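Local atomic coordinates of NOL1/NOP2/sun family protein (Enterococcus faecium, PDB entry 3M4X), a protein that probably methylates ribosomal RNA, as other RsmF-type cytosine methyltransferases of the NOL1/NOP2/sun family do, with an RNA-binding PUA-like domain at its C-terminal end. Residues Gly39-Pro44 / Pro65-Gly70; Leu50-Thr55 / Leu430-Val435; Glu167-Phe172 / Ile221-Asn226; Asn335-Glu340 / Asn397-Pro402. All blocks are in the same frame, centred on the assembly; numbering follows the deposited sequence.

Contact 1 of 4, residues Gly39-Pro44 / Pro65-Gly70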
loop_
_atom_site.group_PDB
_atom_site.type_symbol
_atom_site.label_atom_id
_atom_site.label_comp_id
_atom_site.label_asym_id
_atom_site.label_seq_id
_atom_site.Cartn_x
_atom_site.Cartn_y
_atom_site.Cartn_z
ATOM N N GLY A 39 1.900 -14.247 -5.084
ATOM C CA GLY A 39 2.951 -13.838 -4.167
ATOM C C GLY A 39 2.440 -13.047 -2.983
ATOM O O GLY A 39 1.274 -12.668 -2.924
ATOM N N PHE A 40 3.329 -12.796 -2.036
ATOM C CA PHE A 40 3.013 -11.966 -0.887
ATOM C C PHE A 40 4.312 -11.441 -0.332
ATOM O O PHE A 40 5.374 -11.888 -0.733
ATOM C CB PHE A 40 2.255 -12.761 0.188
ATOM C CG PHE A 40 3.052 -13.880 0.807
ATOM C CD1 PHE A 40 3.695 -13.700 2.019
ATOM C CD2 PHE A 40 3.138 -15.122 0.184
ATOM C CE1 PHE A 40 4.416 -14.739 2.604
ATOM C CE2 PHE A 40 3.864 -16.168 0.756
ATOM C CZ PHE A 40 4.502 -15.974 1.964
ATOM N N ARG A 41 4.216 -10.481 0.580
ATOM C CA ARG A 41 5.382 -9.895 1.233
ATOM C C ARG A 41 5.289 -9.978 2.751
ATOM O O ARG A 41 4.202 -9.910 3.331
ATOM C CB ARG A 41 5.541 -8.421 0.843
ATOM C CG ARG A 41 6.115 -8.172 -0.539
ATOM C CD ARG A 41 6.203 -6.673 -0.814
ATOM N NE ARG A 41 4.880 -6.148 -1.091
ATOM C CZ ARG A 41 4.172 -5.381 -0.270
ATOM N NH1 ARG A 41 4.656 -4.989 0.893
ATOM N NH2 ARG A 41 2.968 -4.989 -0.638
ATOM N N TRP A 42 6.445 -10.129 3.385
ATOM C CA TRP A 42 6.544 -9.962 4.816
ATOM C C TRP A 42 6.740 -8.478 5.144
ATOM O O TRP A 42 6.950 -7.643 4.251
ATOM C CB TRP A 42 7.655 -10.852 5.418
ATOM C CG TRP A 42 9.041 -10.582 4.916
ATOM C CD1 TRP A 42 9.630 -11.111 3.795
ATOM C CD2 TRP A 42 10.022 -9.734 5.519
ATOM N NE1 TRP A 42 10.917 -10.644 3.673
ATOM C CE2 TRP A 42 11.178 -9.790 4.712
ATOM C CE3 TRP A 42 10.038 -8.937 6.674
ATOM C CZ2 TRP A 42 12.337 -9.081 5.017
ATOM C CZ3 TRP A 42 11.187 -8.234 6.974
ATOM C CH2 TRP A 42 12.323 -8.310 6.152
ATOM N N ASN A 43 6.663 -8.162 6.432
ATOM C CA ASN A 43 6.523 -6.793 6.889
ATOM C C ASN A 43 7.634 -6.387 7.862
ATOM O O ASN A 43 7.629 -6.799 9.023
ATOM C CB ASN A 43 5.139 -6.619 7.531
ATOM C CG ASN A 43 4.820 -5.172 7.826
ATOM O OD1 ASN A 43 5.680 -4.317 7.703
ATOM N ND2 ASN A 43 3.586 -4.895 8.224
ATOM N N PRO A 44 8.596 -5.587 7.377
ATOM C CA PRO A 44 9.734 -5.096 8.167
ATOM C C PRO A 44 9.292 -4.104 9.239
ATOM O O PRO A 44 10.070 -3.787 10.134
ATOM C CB PRO A 44 10.612 -4.367 7.143
ATOM C CG PRO A 44 10.003 -4.643 5.791
ATOM C CD PRO A 44 8.603 -5.083 5.988
ATOM N N PRO A 65 10.814 -12.432 -7.414
ATOM C CA PRO A 65 11.852 -11.805 -8.244
ATOM C C PRO A 65 11.976 -10.296 -8.059
ATOM O O PRO A 65 13.065 -9.754 -8.240
ATOM C CB PRO A 65 11.383 -12.084 -9.685
ATOM C CG PRO A 65 10.215 -12.991 -9.580
ATOM C CD PRO A 65 9.645 -12.840 -8.207
ATOM N N TYR A 66 10.883 -9.622 -7.723
ATOM C CA TYR A 66 10.861 -8.167 -7.821
ATOM C C TYR A 66 10.672 -7.412 -6.501
ATOM O O TYR A 66 10.328 -6.239 -6.521
ATOM C CB TYR A 66 9.791 -7.704 -8.819
ATOM C CG TYR A 66 9.851 -8.395 -10.165
ATOM C CD1 TYR A 66 8.765 -9.116 -10.635
ATOM C CD2 TYR A 66 10.991 -8.342 -10.953
ATOM C CE1 TYR A 66 8.808 -9.763 -11.854
ATOM C CE2 TYR A 66 11.041 -8.994 -12.182
ATOM C CZ TYR A 66 9.946 -9.701 -12.620
ATOM O OH TYR A 66 9.962 -10.344 -13.832
ATOM N N SER A 67 10.881 -8.073 -5.367
ATOM C CA SER A 67 10.971 -7.351 -4.095
ATOM C C SER A 67 11.801 -8.085 -3.054
ATOM O O SER A 67 11.666 -9.284 -2.880
ATOM C CB SER A 67 9.583 -7.046 -3.512
ATOM O OG SER A 67 9.674 -6.816 -2.110
ATOM N N ASN A 68 12.633 -7.321 -2.357
ATOM C CA ASN A 68 13.433 -7.752 -1.211
ATOM C C ASN A 68 12.673 -8.501 -0.123
ATOM O O ASN A 68 13.277 -9.198 0.690
ATOM C CB ASN A 68 14.021 -6.503 -0.546
ATOM C CG ASN A 68 15.517 -6.448 -0.638
ATOM O OD1 ASN A 68 16.085 -5.419 -0.990
ATOM N ND2 ASN A 68 16.174 -7.560 -0.322
ATOM N N GLU A 69 11.358 -8.321 -0.085
ATOM C CA GLU A 69 10.537 -8.847 1.009
ATOM C C GLU A 69 9.431 -9.757 0.487
ATOM O O GLU A 69 8.477 -10.072 1.196
ATOM C CB GLU A 69 9.953 -7.673 1.801
ATOM C CG GLU A 69 11.032 -6.659 2.219
ATOM C CD GLU A 69 10.540 -5.216 2.257
ATOM O OE1 GLU A 69 9.410 -4.937 1.791
ATOM O OE2 GLU A 69 11.295 -4.355 2.753
ATOM N N GLY A 70 9.569 -10.161 -0.771
ATOM C CA GLY A 70 8.560 -10.957 -1.439
ATOM C C GLY A 70 8.876 -12.448 -1.476
ATOM O O GLY A 70 10.034 -12.869 -1.515
HETATM O O HOH W 1 6.902 -5.569 2.442
HETATM O O HOH W 2 13.314 -11.586 1.906
#
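E69 lies across the indole of W42 where the type I turn S67-G70 delivers the chain into an antiparallel sheet, the small three-stranded sheet of the N-terminal domain. R41 and G70 form a non-hydrogen-bonded pair there, and one step further W42 N donates to E69 O over 3.0 Å. The turn is steadied from within by an ST turn, in which S67 OG accepts from E69 N. Followed outward, the E69 side chain changes company atom by atom. CB sits over one face of the indole, 3.8 Å from the centroid of the five-membered ring of W42 and 19° off the ring normal, a CH-pi contact. CG moves along to the six-membered ring, 3.9 Å from W42 CZ2. The chain bends at chi2 (147°), and the carboxylate leaves the indole with its plane turned 62° from that of the ring. OE2 then meets P44 CG at 3.3 Å, whereas OE1 accepts a hydrogen bond from a water that also donates to W42 O and accepts from R41 NH1. This water therefore bridges R41 and E69 without a direct salt bridge; R41 NE is hydrogen-bonded to Q90 OE1, just past strand 88-89. A second water lies in the indole plane at its edge, accepting from W42 NE1 at 3.1 Å and donating to N68 O.

Contact 2 of 4, residues Leu50-Thr55 / Leu430-Val435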
loop_
_atom_site.group_PDB
_atom_site.type_symbol
_atom_site.label_atom_id
_atom_site.label_comp_id
_atom_site.label_asym_id
_atom_site.label_seq_id
_atom_site.Cartn_x
_atom_site.Cartn_y
_atom_site.Cartn_z
ATOM N N LEU A 50 10.057 -11.136 9.548
ATOM C CA LEU A 50 10.511 -12.237 8.709
ATOM C C LEU A 50 10.579 -13.540 9.496
ATOM O O LEU A 50 10.142 -14.584 9.012
ATOM C CB LEU A 50 11.870 -11.916 8.081
ATOM C CG LEU A 50 12.599 -13.042 7.342
ATOM C CD1 LEU A 50 11.863 -13.534 6.053
ATOM C CD2 LEU A 50 14.009 -12.564 7.009
ATOM N N ASP A 51 11.136 -13.485 10.702
ATOM C CA ASP A 51 11.254 -14.690 11.519
ATOM C C ASP A 51 9.882 -15.327 11.713
ATOM O O ASP A 51 9.727 -16.544 11.615
ATOM C CB ASP A 51 11.888 -14.386 12.881
ATOM C CG ASP A 51 11.992 -15.630 13.769
ATOM O OD1 ASP A 51 11.815 -16.750 13.258
ATOM O OD2 ASP A 51 12.252 -15.494 14.981
HETATM N N MSE A 52 8.883 -14.501 11.991
HETATM C CA MSE A 52 7.540 -15.018 12.218
HETATM C C MSE A 52 6.961 -15.694 10.975
HETATM O O MSE A 52 6.238 -16.678 11.075
HETATM C CB MSE A 52 6.622 -13.906 12.723
HETATM C CG MSE A 52 6.928 -13.469 14.166
HETATM SE SE MSE A 52 6.716 -14.914 15.525
HETATM C CE MSE A 52 8.544 -15.589 15.568
ATOM N N VAL A 53 7.272 -15.157 9.799
ATOM C CA VAL A 53 6.819 -15.766 8.558
ATOM C C VAL A 53 7.552 -17.081 8.266
ATOM O O VAL A 53 6.953 -18.048 7.786
ATOM C CB VAL A 53 6.964 -14.798 7.367
ATOM C CG1 VAL A 53 6.790 -15.550 6.035
ATOM C CG2 VAL A 53 5.956 -13.655 7.494
ATOM N N GLN A 54 8.844 -17.123 8.574
ATOM C CA GLN A 54 9.642 -18.314 8.317
ATOM C C GLN A 54 9.163 -19.463 9.191
ATOM O O GLN A 54 9.142 -20.625 8.774
ATOM C CB GLN A 54 11.124 -18.022 8.561
ATOM C CG GLN A 54 11.800 -17.268 7.385
ATOM C CD GLN A 54 13.184 -16.749 7.737
ATOM O OE1 GLN A 54 13.540 -16.622 8.912
ATOM N NE2 GLN A 54 13.972 -16.452 6.720
ATOM N N THR A 55 8.748 -19.114 10.401
ATOM C CA THR A 55 8.323 -20.084 11.393
ATOM C C THR A 55 6.914 -20.618 11.147
ATOM O O THR A 55 6.723 -21.827 11.074
ATOM C CB THR A 55 8.413 -19.477 12.779
ATOM O OG1 THR A 55 9.766 -19.076 13.011
ATOM C CG2 THR A 55 7.998 -20.492 13.835
ATOM N N LEU A 430 1.125 -13.322 20.294
ATOM C CA LEU A 430 1.276 -14.722 19.899
ATOM C C LEU A 430 2.719 -14.951 19.474
ATOM O O LEU A 430 3.150 -14.494 18.413
ATOM C CB LEU A 430 0.321 -15.057 18.747
ATOM C CG LEU A 430 0.216 -16.473 18.178
ATOM C CD1 LEU A 430 -0.114 -17.504 19.253
ATOM C CD2 LEU A 430 -0.853 -16.484 17.094
ATOM N N ASP A 431 3.463 -15.663 20.308
ATOM C CA ASP A 431 4.899 -15.845 20.118
ATOM C C ASP A 431 5.551 -14.473 20.173
ATOM O O ASP A 431 5.878 -13.985 21.262
ATOM C CB ASP A 431 5.212 -16.575 18.805
ATOM C CG ASP A 431 6.680 -16.993 18.695
ATOM O OD1 ASP A 431 7.550 -16.394 19.370
ATOM O OD2 ASP A 431 6.971 -17.934 17.931
ATOM N N LYS A 432 5.712 -13.834 19.013
ATOM C CA LYS A 432 6.239 -12.471 18.972
ATOM C C LYS A 432 5.308 -11.512 18.230
ATOM O O LYS A 432 5.641 -10.343 18.002
ATOM C CB LYS A 432 7.634 -12.459 18.344
ATOM C CG LYS A 432 8.739 -12.989 19.252
ATOM C CD LYS A 432 10.095 -12.825 18.584
ATOM C CE LYS A 432 11.172 -13.562 19.366
ATOM N NZ LYS A 432 12.504 -13.473 18.706
ATOM N N ILE A 433 4.132 -12.010 17.869
ATOM C CA ILE A 433 3.192 -11.247 17.059
ATOM C C ILE A 433 2.137 -10.564 17.915
ATOM O O ILE A 433 1.340 -11.240 18.573
ATOM C CB ILE A 433 2.434 -12.152 16.095
ATOM C CG1 ILE A 433 3.395 -13.000 15.271
ATOM C CG2 ILE A 433 1.524 -11.324 15.198
ATOM C CD1 ILE A 433 2.688 -14.117 14.519
ATOM N N PRO A 434 2.112 -9.217 17.890
ATOM C CA PRO A 434 1.044 -8.464 18.557
ATOM C C PRO A 434 -0.241 -8.620 17.761
ATOM O O PRO A 434 -0.291 -8.234 16.583
ATOM C CB PRO A 434 1.540 -7.000 18.497
ATOM C CG PRO A 434 3.023 -7.102 18.280
ATOM C CD PRO A 434 3.170 -8.327 17.380
ATOM N N VAL A 435 -1.275 -9.180 18.376
ATOM C CA VAL A 435 -2.490 -9.443 17.622
ATOM C C VAL A 435 -3.652 -8.531 17.973
ATOM O O VAL A 435 -4.693 -8.585 17.320
ATOM C CB VAL A 435 -2.921 -10.911 17.743
ATOM C CG1 VAL A 435 -1.789 -11.806 17.285
ATOM C CG2 VAL A 435 -3.310 -11.249 19.182
#
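M52, a selenomethionine, reaches from helix 49-56 into the type II' turn L430-I433 and carries most of this contact. Its chain leaves the helix with CG beside the backbone N (chi1 -71°), then folds at both chi2 and chi3, which curls the selenium and its methyl against the turn instead of sending them straight out. CG lies against I433 CG1 at 3.7 Å, the two side chains sliding past each other in opposite directions. The selenium settles 3.8 Å from both K432 N and K432 CB, and CE comes to 3.7 Å from D431 OD2. D431 turns its carboxylate to this place with CG anti to its own backbone N (chi1 -170°); the same OD2 is hydrogen-bonded to the hydroxyl of Y56 on the helix, so the turn has a polar tie beside the apolar one. K432 runs extended past CG, bringing NZ to 4.2 Å from D51 OD2; these opposite charges stand beyond salt-bridge distance, and their attraction is probably weak. The contact joins the N-terminal domain to the hairpin between strands 426-430 and 433-441 of the PUA-like domain, with Y86 touching both M52 and I433 and helix 80-83 packing on I433 through F80 and L81.

Contact 3 of 4, residues Glu167-Phe172 / Ile221-Asn226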
loop_
_atom_site.group_PDB
_atom_site.type_symbol
_atom_site.label_atom_id
_atom_site.label_comp_id
_atom_site.label_asym_id
_atom_site.label_seq_id
_atom_site.Cartn_x
_atom_site.Cartn_y
_atom_site.Cartn_z
ATOM N N GLU A 167 -8.713 17.179 -7.248
ATOM C CA GLU A 167 -9.181 17.716 -5.979
ATOM C C GLU A 167 -8.057 17.873 -4.957
ATOM O O GLU A 167 -8.178 18.643 -4.013
ATOM C CB GLU A 167 -10.289 16.828 -5.415
ATOM C CG GLU A 167 -11.499 16.749 -6.332
ATOM C CD GLU A 167 -12.526 15.726 -5.884
ATOM O OE1 GLU A 167 -12.164 14.804 -5.124
ATOM O OE2 GLU A 167 -13.698 15.843 -6.308
ATOM N N LEU A 168 -6.961 17.151 -5.146
ATOM C CA LEU A 168 -5.869 17.161 -4.174
ATOM C C LEU A 168 -4.895 18.305 -4.410
ATOM O O LEU A 168 -4.200 18.751 -3.501
ATOM C CB LEU A 168 -5.095 15.841 -4.230
ATOM C CG LEU A 168 -5.807 14.561 -3.789
ATOM C CD1 LEU A 168 -4.914 13.346 -4.019
ATOM C CD2 LEU A 168 -6.247 14.642 -2.323
ATOM N N VAL A 169 -4.831 18.754 -5.654
ATOM C CA VAL A 169 -3.855 19.745 -6.064
ATOM C C VAL A 169 -3.842 20.995 -5.192
ATOM O O VAL A 169 -2.780 21.396 -4.720
ATOM C CB VAL A 169 -4.056 20.132 -7.526
ATOM C CG1 VAL A 169 -3.111 21.258 -7.899
ATOM C CG2 VAL A 169 -3.841 18.914 -8.400
ATOM N N PRO A 170 -5.014 21.614 -4.970
ATOM C CA PRO A 170 -4.989 22.824 -4.145
ATOM C C PRO A 170 -4.309 22.584 -2.799
ATOM O O PRO A 170 -3.639 23.472 -2.290
ATOM C CB PRO A 170 -6.475 23.150 -3.957
ATOM C CG PRO A 170 -7.135 22.567 -5.156
ATOM C CD PRO A 170 -6.366 21.322 -5.487
ATOM N N HIS A 171 -4.458 21.387 -2.245
ATOM C CA HIS A 171 -3.879 21.073 -0.943
ATOM C C HIS A 171 -2.410 20.655 -0.967
ATOM O O HIS A 171 -1.725 20.751 0.051
ATOM C CB HIS A 171 -4.690 19.972 -0.260
ATOM C CG HIS A 171 -6.130 20.322 -0.069
ATOM N ND1 HIS A 171 -6.626 20.801 1.123
ATOM C CD2 HIS A 171 -7.178 20.277 -0.925
ATOM C CE1 HIS A 171 -7.921 21.029 0.997
ATOM N NE2 HIS A 171 -8.281 20.719 -0.235
ATOM N N PHE A 172 -1.928 20.188 -2.114
ATOM C CA PHE A 172 -0.623 19.532 -2.152
ATOM C C PHE A 172 0.278 20.001 -3.286
ATOM O O PHE A 172 1.255 19.328 -3.638
ATOM C CB PHE A 172 -0.811 18.023 -2.266
ATOM C CG PHE A 172 -1.332 17.380 -1.017
ATOM C CD1 PHE A 172 -2.634 16.915 -0.949
ATOM C CD2 PHE A 172 -0.509 17.216 0.085
ATOM C CE1 PHE A 172 -3.112 16.296 0.209
ATOM C CE2 PHE A 172 -0.976 16.601 1.240
ATOM C CZ PHE A 172 -2.281 16.145 1.302
ATOM N N ILE A 221 1.752 15.870 -11.576
ATOM C CA ILE A 221 2.977 16.642 -11.740
ATOM C C ILE A 221 2.966 17.958 -10.963
ATOM O O ILE A 221 4.022 18.429 -10.511
ATOM C CB ILE A 221 3.305 16.894 -13.217
ATOM C CG1 ILE A 221 3.608 15.568 -13.902
ATOM C CG2 ILE A 221 4.505 17.799 -13.344
ATOM C CD1 ILE A 221 4.298 15.711 -15.211
ATOM N N LYS A 222 1.782 18.540 -10.781
ATOM C CA LYS A 222 1.675 19.769 -9.996
ATOM C C LYS A 222 2.014 19.552 -8.505
ATOM O O LYS A 222 2.363 20.497 -7.773
ATOM C CB LYS A 222 0.283 20.381 -10.140
ATOM C CG LYS A 222 -0.097 20.728 -11.567
ATOM C CD LYS A 222 -1.375 21.539 -11.575
ATOM C CE LYS A 222 -2.136 21.390 -12.877
ATOM N NZ LYS A 222 -3.536 21.897 -12.695
HETATM N N MSE A 223 1.925 18.311 -8.046
HETATM C CA MSE A 223 2.150 18.051 -6.632
HETATM C C MSE A 223 3.583 17.671 -6.282
HETATM O O MSE A 223 3.884 17.341 -5.140
HETATM C CB MSE A 223 1.136 17.031 -6.132
HETATM C CG MSE A 223 -0.276 17.591 -6.256
HETATM SE SE MSE A 223 -1.647 16.415 -5.574
HETATM C CE MSE A 223 -1.846 15.159 -7.094
ATOM N N LEU A 224 4.466 17.769 -7.268
ATOM C CA LEU A 224 5.857 17.371 -7.125
ATOM C C LEU A 224 6.704 18.546 -6.660
ATOM O O LEU A 224 6.499 19.669 -7.112
ATOM C CB LEU A 224 6.392 16.898 -8.474
ATOM C CG LEU A 224 6.850 15.467 -8.749
ATOM C CD1 LEU A 224 6.755 14.529 -7.540
ATOM C CD2 LEU A 224 6.111 14.909 -9.971
ATOM N N LYS A 225 7.650 18.290 -5.754
ATOM C CA LYS A 225 8.629 19.304 -5.393
ATOM C C LYS A 225 9.617 19.394 -6.537
ATOM O O LYS A 225 9.642 18.533 -7.401
ATOM C CB LYS A 225 9.387 18.926 -4.117
ATOM C CG LYS A 225 8.569 18.899 -2.837
ATOM C CD LYS A 225 9.368 18.244 -1.707
ATOM C CE LYS A 225 10.753 18.894 -1.532
ATOM N NZ LYS A 225 11.580 18.146 -0.529
ATOM N N ASN A 226 10.441 20.431 -6.539
ATOM C CA ASN A 226 11.575 20.461 -7.442
ATOM C C ASN A 226 12.459 19.256 -7.151
ATOM O O ASN A 226 12.842 19.028 -5.989
ATOM C CB ASN A 226 12.388 21.748 -7.246
ATOM C CG ASN A 226 13.564 21.850 -8.211
ATOM O OD1 ASN A 226 14.708 21.639 -7.827
ATOM N ND2 ASN A 226 13.281 22.169 -9.472
#
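The backbones come closest where the last part of helix 165-172 faces the junction between helix 205-222 and strand 224-225, with the CA atoms of F172 and M223 5.5 Å apart and F172 O 3.4 Å from M223 CA in a CA-H...O contact. Alongside, backbone hydrogen bonds pair K222 with G174 and M223 with F176. M223, a selenomethionine, does most of the filling. Its chain is extended through chi2 and bends only at chi3 (-80°), which carries the selenium into the angle between L168 and F172: SE lies 3.7 Å from L168 CB and 3.8 Å from F172 CB. The F172 ring is directed elsewhere, meeting F175 edge-to-face and F176. At the outer margin the V169 and K222 side chains cross obliquely, V169 CG1 lying 4.1 Å from K222 CD. No hydrogen bond or salt bridge spans the two segments, so their cohesion rests on dispersion and the burial of apolar surface around the M223 side chain.

Contact 4 of 4, residues Asn335-Glu340 / Asn397-Pro402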
loop_
_atom_site.group_PDB
_atom_site.type_symbol
_atom_site.label_atom_id
_atom_site.label_comp_id
_atom_site.label_asym_id
_atom_site.label_seq_id
_atom_site.Cartn_x
_atom_site.Cartn_y
_atom_site.Cartn_z
ATOM N N ASN A 335 0.859 6.355 30.241
ATOM C CA ASN A 335 1.851 6.220 31.298
ATOM C C ASN A 335 2.075 4.761 31.698
ATOM O O ASN A 335 3.208 4.280 31.677
ATOM C CB ASN A 335 1.461 7.048 32.530
ATOM C CG ASN A 335 1.946 8.491 32.455
ATOM O OD1 ASN A 335 2.855 8.825 31.689
ATOM N ND2 ASN A 335 1.346 9.352 33.267
ATOM N N ASP A 336 1.008 4.057 32.077
ATOM C CA ASP A 336 1.172 2.667 32.490
ATOM C C ASP A 336 1.332 1.726 31.297
ATOM O O ASP A 336 1.725 0.567 31.452
ATOM C CB ASP A 336 0.079 2.199 33.471
ATOM C CG ASP A 336 -1.312 2.190 32.868
ATOM O OD1 ASP A 336 -1.486 1.680 31.739
ATOM O OD2 ASP A 336 -2.242 2.669 33.553
ATOM N N PHE A 337 1.061 2.231 30.100
ATOM C CA PHE A 337 1.294 1.418 28.919
ATOM C C PHE A 337 2.617 1.803 28.257
ATOM O O PHE A 337 3.076 1.125 27.341
ATOM C CB PHE A 337 0.105 1.494 27.955
ATOM C CG PHE A 337 0.235 0.595 26.750
ATOM C CD1 PHE A 337 -0.161 -0.735 26.814
ATOM C CD2 PHE A 337 0.749 1.086 25.559
ATOM C CE1 PHE A 337 -0.039 -1.553 25.718
ATOM C CE2 PHE A 337 0.871 0.273 24.455
ATOM C CZ PHE A 337 0.475 -1.053 24.529
ATOM N N HIS A 338 3.243 2.870 28.753
ATOM C CA HIS A 338 4.572 3.295 28.288
ATOM C C HIS A 338 4.663 3.524 26.783
ATOM O O HIS A 338 5.597 3.058 26.127
ATOM C CB HIS A 338 5.677 2.324 28.746
ATOM C CG HIS A 338 5.782 2.196 30.233
ATOM N ND1 HIS A 338 6.662 2.947 30.984
ATOM C CD2 HIS A 338 5.093 1.432 31.111
ATOM C CE1 HIS A 338 6.514 2.641 32.262
ATOM N NE2 HIS A 338 5.564 1.729 32.365
ATOM N N TYR A 339 3.688 4.254 26.249
ATOM C CA TYR A 339 3.767 4.790 24.891
ATOM C C TYR A 339 3.767 6.320 24.948
ATOM O O TYR A 339 2.983 6.916 25.685
ATOM C CB TYR A 339 2.588 4.301 24.041
ATOM C CG TYR A 339 2.528 4.919 22.657
ATOM C CD1 TYR A 339 3.104 4.278 21.563
ATOM C CD2 TYR A 339 1.906 6.147 22.446
ATOM C CE1 TYR A 339 3.058 4.841 20.304
ATOM C CE2 TYR A 339 1.858 6.716 21.188
ATOM C CZ TYR A 339 2.435 6.061 20.123
ATOM O OH TYR A 339 2.392 6.619 18.869
ATOM N N GLU A 340 4.645 6.949 24.177
ATOM C CA GLU A 340 4.665 8.403 24.085
ATOM C C GLU A 340 4.506 8.864 22.633
ATOM O O GLU A 340 5.231 8.416 21.745
ATOM C CB GLU A 340 5.955 8.953 24.687
ATOM C CG GLU A 340 6.024 10.471 24.755
ATOM C CD GLU A 340 7.026 10.965 25.791
ATOM O OE1 GLU A 340 7.928 10.189 26.185
ATOM O OE2 GLU A 340 6.907 12.133 26.219
ATOM N N ASN A 397 8.659 -3.159 26.132
ATOM C CA ASN A 397 8.399 -1.897 26.801
ATOM C C ASN A 397 6.989 -1.741 27.345
ATOM O O ASN A 397 6.728 -0.823 28.112
ATOM C CB ASN A 397 8.673 -0.742 25.828
ATOM C CG ASN A 397 10.146 -0.601 25.484
ATOM O OD1 ASN A 397 11.020 -0.941 26.283
ATOM N ND2 ASN A 397 10.427 -0.080 24.297
ATOM N N ILE A 398 6.071 -2.601 26.917
ATOM C CA ILE A 398 4.662 -2.445 27.271
ATOM C C ILE A 398 4.107 -3.697 27.940
ATOM O O ILE A 398 4.676 -4.773 27.792
ATOM C CB ILE A 398 3.808 -2.174 26.027
ATOM C CG1 ILE A 398 3.869 -3.387 25.103
ATOM C CG2 ILE A 398 4.281 -0.907 25.299
ATOM C CD1 ILE A 398 3.238 -3.134 23.797
ATOM N N PRO A 399 2.989 -3.553 28.678
ATOM C CA PRO A 399 2.316 -4.691 29.319
ATOM C C PRO A 399 1.771 -5.664 28.273
ATOM O O PRO A 399 0.938 -5.303 27.429
ATOM C CB PRO A 399 1.164 -4.038 30.102
ATOM C CG PRO A 399 1.596 -2.632 30.304
ATOM C CD PRO A 399 2.343 -2.277 29.026
ATOM N N CYS A 400 2.270 -6.889 28.330
ATOM C CA CYS A 400 1.930 -7.914 27.362
ATOM C C CYS A 400 1.310 -9.117 28.036
ATOM O O CYS A 400 1.674 -9.475 29.151
ATOM C CB CYS A 400 3.195 -8.372 26.636
ATOM S SG CYS A 400 3.851 -7.166 25.511
ATOM N N LEU A 401 0.397 -9.767 27.334
ATOM C CA LEU A 401 -0.171 -11.017 27.808
ATOM C C LEU A 401 -0.003 -12.033 26.676
ATOM O O LEU A 401 -0.766 -12.045 25.714
ATOM C CB LEU A 401 -1.638 -10.785 28.201
ATOM C CG LEU A 401 -2.720 -11.841 28.469
ATOM C CD1 LEU A 401 -2.309 -13.278 28.171
ATOM C CD2 LEU A 401 -3.238 -11.692 29.877
ATOM N N PRO A 402 1.041 -12.859 26.768
ATOM C CA PRO A 402 1.274 -13.917 25.786
ATOM C C PRO A 402 0.083 -14.878 25.709
ATOM O O PRO A 402 -0.468 -15.247 26.746
ATOM C CB PRO A 402 2.493 -14.656 26.356
ATOM C CG PRO A 402 3.171 -13.661 27.256
ATOM C CD PRO A 402 2.045 -12.868 27.850
#
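With CG swung opposite its backbone nitrogen (chi1 -176°), F337 presents a ring face to I398, whose CG1 occupies the position between backbone N and carbonyl carbon (chi1 64°). The two side chains lie side by side and point the same way. I398 CB stands over the ring, 4.0 Å from the F337 centroid and 18° off its normal, in a CH-pi contact displaced toward the rim. CD1 reaches further along to F337 CZ at 3.5 Å, and CG2 takes the other direction, over the ring near CE2 and close to the backbone oxygen of F337. P399 completes the arrangement: its CD is 3.7 Å from F337 CD1, approaching obliquely, and its CG is 3.4 Å from D336 O. On the outer side H338 CB touches N397 O at 3.4 Å, while the imidazole lies with one face over N335 O. No hydrogen bond joins the segments. F333 and F437 also meet the F337 ring, making it part of an aromatic cluster that reaches strand 433-441. H338, with positive phi, is the C' residue of a Schellman motif that ends helix 324-336, its N bonded weakly to N335 O and Y339 N bonded to S334 O. The arrangement is thus a helix C-terminus, closed by a Schellman motif, packed on the loop leading into edge strand 400-403 of the five-stranded sheet.

From the N terminus, contact 1 closes a short loop that contains helix 49-56, pairing strand 39-41 with the entrance to strand 70-72. Contact 2 starts from that helix and so crosses contact 1 along the chain; the two touch where W42 packs on L50 and V53. Its own loop encloses the remaining two. Contact 3 closes within the methyltransferase domain, on the opposite side of the chain's centre. Contact 4 follows in series, joining the end region of helix 324-336 to the loop before strand 400-403, which shares a sheet with strand 433-441 of contact 2. Contacts 1 and 3 each stay within one domain; contact 2 joins the N-terminal and PUA-like domains.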